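Local structure of nuclear inclusion protein A (Tobacco etch virus, 1Q31) at residues Ser59-Phe64 / Asp90-Pro95. The protein is the 3C-type cysteine protease of the virus, a trypsin-like two-domain endopeptidase that probably cleaves the viral polyprotein at specific sites. The protein carries 1 engineered substitution. Numbering follows the deposited sequence.
Sequences SLHGVF and DFPPFP
Phe64 and Phe91 meet edge to face, and following Phe64 outward from its backbone gives a worked example of how one ring can pack an outermost strand against a later connection, here the one between strands 83-86 and 108-115. CB already touches the Phe91 ring, 3.8 Å from its CE1. With CG anti to the backbone N (chi1 -176°), the Phe64 ring reaches out to the 90-95 segment. CG lies against the edge of Phe91, and Phe64 CD1 comes to 3.3 Å from Phe91 CD1, which sits over one face of Phe64, offset toward its rim; the ring planes are inclined at 67°. Farther out, CE1 has the carbonyl O of Asp90 at the ring edge, 3.3 Å away. CE1 and CZ both pass the Asp90 carboxylate, OD2 lying 4.0 Å from CE1, with ring and carboxylate planes 49° apart. Phe64 belongs to strand 62-66 in one of the two trypsin-like β-barrel domains; its neighbour 53-59 joins it through the type I turn Ser59-Gly62, closed by Gly62 N to Ser59 O. From that turn the His61 side chain slides past Pro92, the two running in opposite directions. Its CE1 approaches Pro93 O at 3.4 Å, edge on, and lies more distantly over one face of Phe94 in an oblique pair. At the start of the turn, Ser59 CB lies 3.9 Å from Phe94 CZ. Phe94 also makes a backbone hydrogen bond with Gly38.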
ATOM      1  N   SER A  59     -13.407   2.313  -5.333  1.00 58.65           N
ATOM      2  CA  SER A  59     -12.933   3.693  -5.461  1.00 58.65           C
ATOM      3  C   SER A  59     -14.066   4.682  -5.243  1.00 58.65           C
ATOM      4  O   SER A  59     -15.178   4.284  -4.925  1.00 58.65           O
ATOM      5  CB  SER A  59     -12.329   3.909  -6.849  1.00 84.80           C
ATOM      6  OG  SER A  59     -13.181   3.403  -7.860  1.00 84.80           O
ATOM      7  N   LEU A  60     -13.797   5.972  -5.413  1.00 84.65           N
ATOM      8  CA  LEU A  60     -14.861   6.941  -5.216  1.00 84.65           C
ATOM      9  C   LEU A  60     -15.832   6.853  -6.391  1.00 84.65           C
ATOM     10  O   LEU A  60     -16.936   7.392  -6.351  1.00 84.65           O
ATOM     11  CB  LEU A  60     -14.307   8.369  -5.070  1.00 68.91           C
ATOM     12  CG  LEU A  60     -13.481   8.783  -3.822  1.00 68.91           C
ATOM     13  CD1 LEU A  60     -13.434  10.311  -3.769  1.00 68.91           C
ATOM     14  CD2 LEU A  60     -14.073   8.232  -2.513  1.00 68.91           C
ATOM     15  N   HIS A  61     -15.409   6.148  -7.434  1.00102.77           N
ATOM     16  CA  HIS A  61     -16.225   5.934  -8.641  1.00102.77           C
ATOM     17  C   HIS A  61     -17.286   4.850  -8.367  1.00102.77           C
ATOM     18  O   HIS A  61     -18.233   4.667  -9.141  1.00102.77           O
ATOM     19  CB  HIS A  61     -15.338   5.439  -9.784  1.00 89.50           C
ATOM     20  CG  HIS A  61     -14.111   6.267 -10.001  1.00 89.50           C
ATOM     21  ND1 HIS A  61     -12.964   5.759 -10.579  1.00 89.50           N
ATOM     22  CD2 HIS A  61     -13.870   7.582  -9.771  1.00 89.50           C
ATOM     23  CE1 HIS A  61     -12.071   6.727 -10.701  1.00 89.50           C
ATOM     24  NE2 HIS A  61     -12.596   7.843 -10.219  1.00 89.50           N
ATOM     25  N   GLY A  62     -17.104   4.116  -7.275  1.00101.16           N
ATOM     26  CA  GLY A  62     -18.037   3.062  -6.945  1.00101.16           C
ATOM     27  C   GLY A  62     -17.364   1.737  -6.652  1.00101.16           C
ATOM     28  O   GLY A  62     -16.316   1.678  -6.029  1.00101.16           O
ATOM     29  N   VAL A  63     -17.980   0.654  -7.099  1.00 79.33           N
ATOM     30  CA  VAL A  63     -17.426  -0.658  -6.858  1.00 79.33           C
ATOM     31  C   VAL A  63     -17.317  -1.458  -8.136  1.00 79.33           C
ATOM     32  O   VAL A  63     -18.318  -1.776  -8.771  1.00 79.33           O
ATOM     33  CB  VAL A  63     -18.279  -1.439  -5.851  1.00 70.74           C
ATOM     34  CG1 VAL A  63     -17.886  -2.902  -5.871  1.00 70.74           C
ATOM     35  CG2 VAL A  63     -18.078  -0.862  -4.454  1.00 70.74           C
ATOM     36  N   PHE A  64     -16.080  -1.763  -8.505  1.00 68.00           N
ATOM     37  CA  PHE A  64     -15.764  -2.543  -9.683  1.00 68.00           C
ATOM     38  C   PHE A  64     -15.424  -3.906  -9.097  1.00 68.00           C
ATOM     39  O   PHE A  64     -15.101  -4.002  -7.915  1.00 68.00           O
ATOM     40  CB  PHE A  64     -14.538  -1.939 -10.377  1.00 85.39           C
ATOM     41  CG  PHE A  64     -14.165  -2.611 -11.669  1.00 85.39           C
ATOM     42  CD1 PHE A  64     -14.320  -1.941 -12.883  1.00 85.39           C
ATOM     43  CD2 PHE A  64     -13.641  -3.905 -11.675  1.00 85.39           C
ATOM     44  CE1 PHE A  64     -13.955  -2.548 -14.084  1.00 85.39           C
ATOM     45  CE2 PHE A  64     -13.274  -4.523 -12.864  1.00 85.39           C
ATOM     46  CZ  PHE A  64     -13.430  -3.844 -14.075  1.00 85.39           C
ATOM     47  N   ASP A  90     -11.291  -2.118 -19.321  1.00 98.65           N
ATOM     48  CA  ASP A  90     -12.589  -1.451 -19.191  1.00 98.65           C
ATOM     49  C   ASP A  90     -12.728  -0.953 -17.746  1.00 98.65           C
ATOM     50  O   ASP A  90     -13.764  -1.157 -17.099  1.00 98.65           O
ATOM     51  CB  ASP A  90     -13.739  -2.418 -19.516  1.00 91.32           C
ATOM     52  CG  ASP A  90     -13.971  -3.460 -18.415  1.00 91.32           C
ATOM     53  OD1 ASP A  90     -13.056  -4.278 -18.170  1.00 91.32           O
ATOM     54  OD2 ASP A  90     -15.065  -3.457 -17.792  1.00 91.32           O
ATOM     55  N   PHE A  91     -11.674  -0.309 -17.249  1.00 91.05           N
ATOM     56  CA  PHE A  91     -11.650   0.200 -15.879  1.00 91.05           C
ATOM     57  C   PHE A  91     -11.293   1.665 -15.877  1.00 91.05           C
ATOM     58  O   PHE A  91     -10.250   2.049 -16.405  1.00 91.05           O
ATOM     59  CB  PHE A  91     -10.618  -0.552 -15.045  1.00 89.85           C
ATOM     60  CG  PHE A  91     -10.528  -0.083 -13.618  1.00 89.85           C
ATOM     61  CD1 PHE A  91     -11.343  -0.635 -12.636  1.00 89.85           C
ATOM     62  CD2 PHE A  91      -9.615   0.907 -13.254  1.00 89.85           C
ATOM     63  CE1 PHE A  91     -11.248  -0.208 -11.303  1.00 89.85           C
ATOM     64  CE2 PHE A  91      -9.508   1.344 -11.925  1.00 89.85           C
ATOM     65  CZ  PHE A  91     -10.324   0.786 -10.945  1.00 89.85           C
ATOM     66  N   PRO A  92     -12.145   2.498 -15.248  1.00 73.60           N
ATOM     67  CA  PRO A  92     -11.960   3.951 -15.153  1.00 73.60           C
ATOM     68  C   PRO A  92     -10.681   4.362 -14.450  1.00 73.60           C
ATOM     69  O   PRO A  92     -10.562   4.231 -13.234  1.00 73.60           O
ATOM     70  CB  PRO A  92     -13.215   4.413 -14.418  1.00 50.96           C
ATOM     71  CG  PRO A  92     -13.554   3.235 -13.540  1.00 50.96           C
ATOM     72  CD  PRO A  92     -13.312   2.059 -14.458  1.00 50.96           C
ATOM     73  N   PRO A  93      -9.709   4.882 -15.216  1.00 67.70           N
ATOM     74  CA  PRO A  93      -8.410   5.329 -14.706  1.00 67.70           C
ATOM     75  C   PRO A  93      -8.502   6.248 -13.488  1.00 67.70           C
ATOM     76  O   PRO A  93      -9.582   6.613 -13.015  1.00 67.70           O
ATOM     77  CB  PRO A  93      -7.791   6.049 -15.912  1.00 46.20           C
ATOM     78  CG  PRO A  93      -8.345   5.330 -17.033  1.00 46.20           C
ATOM     79  CD  PRO A  93      -9.808   5.160 -16.656  1.00 46.20           C
ATOM     80  N   PHE A  94      -7.334   6.590 -12.971  1.00 55.76           N
ATOM     81  CA  PHE A  94      -7.236   7.491 -11.858  1.00 55.76           C
ATOM     82  C   PHE A  94      -6.379   8.565 -12.454  1.00 55.76           C
ATOM     83  O   PHE A  94      -5.719   8.330 -13.453  1.00 55.76           O
ATOM     84  CB  PHE A  94      -6.506   6.841 -10.693  1.00 66.14           C
ATOM     85  CG  PHE A  94      -7.316   5.804  -9.967  1.00 66.14           C
ATOM     86  CD1 PHE A  94      -7.362   4.504 -10.414  1.00 66.14           C
ATOM     87  CD2 PHE A  94      -8.022   6.132  -8.812  1.00 66.14           C
ATOM     88  CE1 PHE A  94      -8.092   3.539  -9.723  1.00 66.14           C
ATOM     89  CE2 PHE A  94      -8.757   5.170  -8.115  1.00 66.14           C
ATOM     90  CZ  PHE A  94      -8.788   3.877  -8.573  1.00 66.14           C
ATOM     91  N   PRO A  95      -6.388   9.763 -11.876  1.00 43.53           N
ATOM     92  CA  PRO A  95      -5.564  10.858 -12.414  1.00 43.53           C
ATOM     93  C   PRO A  95      -4.102  10.456 -12.344  1.00 43.53           C
ATOM     94  O   PRO A  95      -3.789   9.287 -12.128  1.00 43.53           O
ATOM     95  CB  PRO A  95      -5.863  12.009 -11.477  1.00 39.37           C
ATOM     96  CG  PRO A  95      -7.269  11.668 -10.941  1.00 39.37           C
ATOM     97  CD  PRO A  95      -7.231  10.203 -10.750  1.00 39.37           C
TER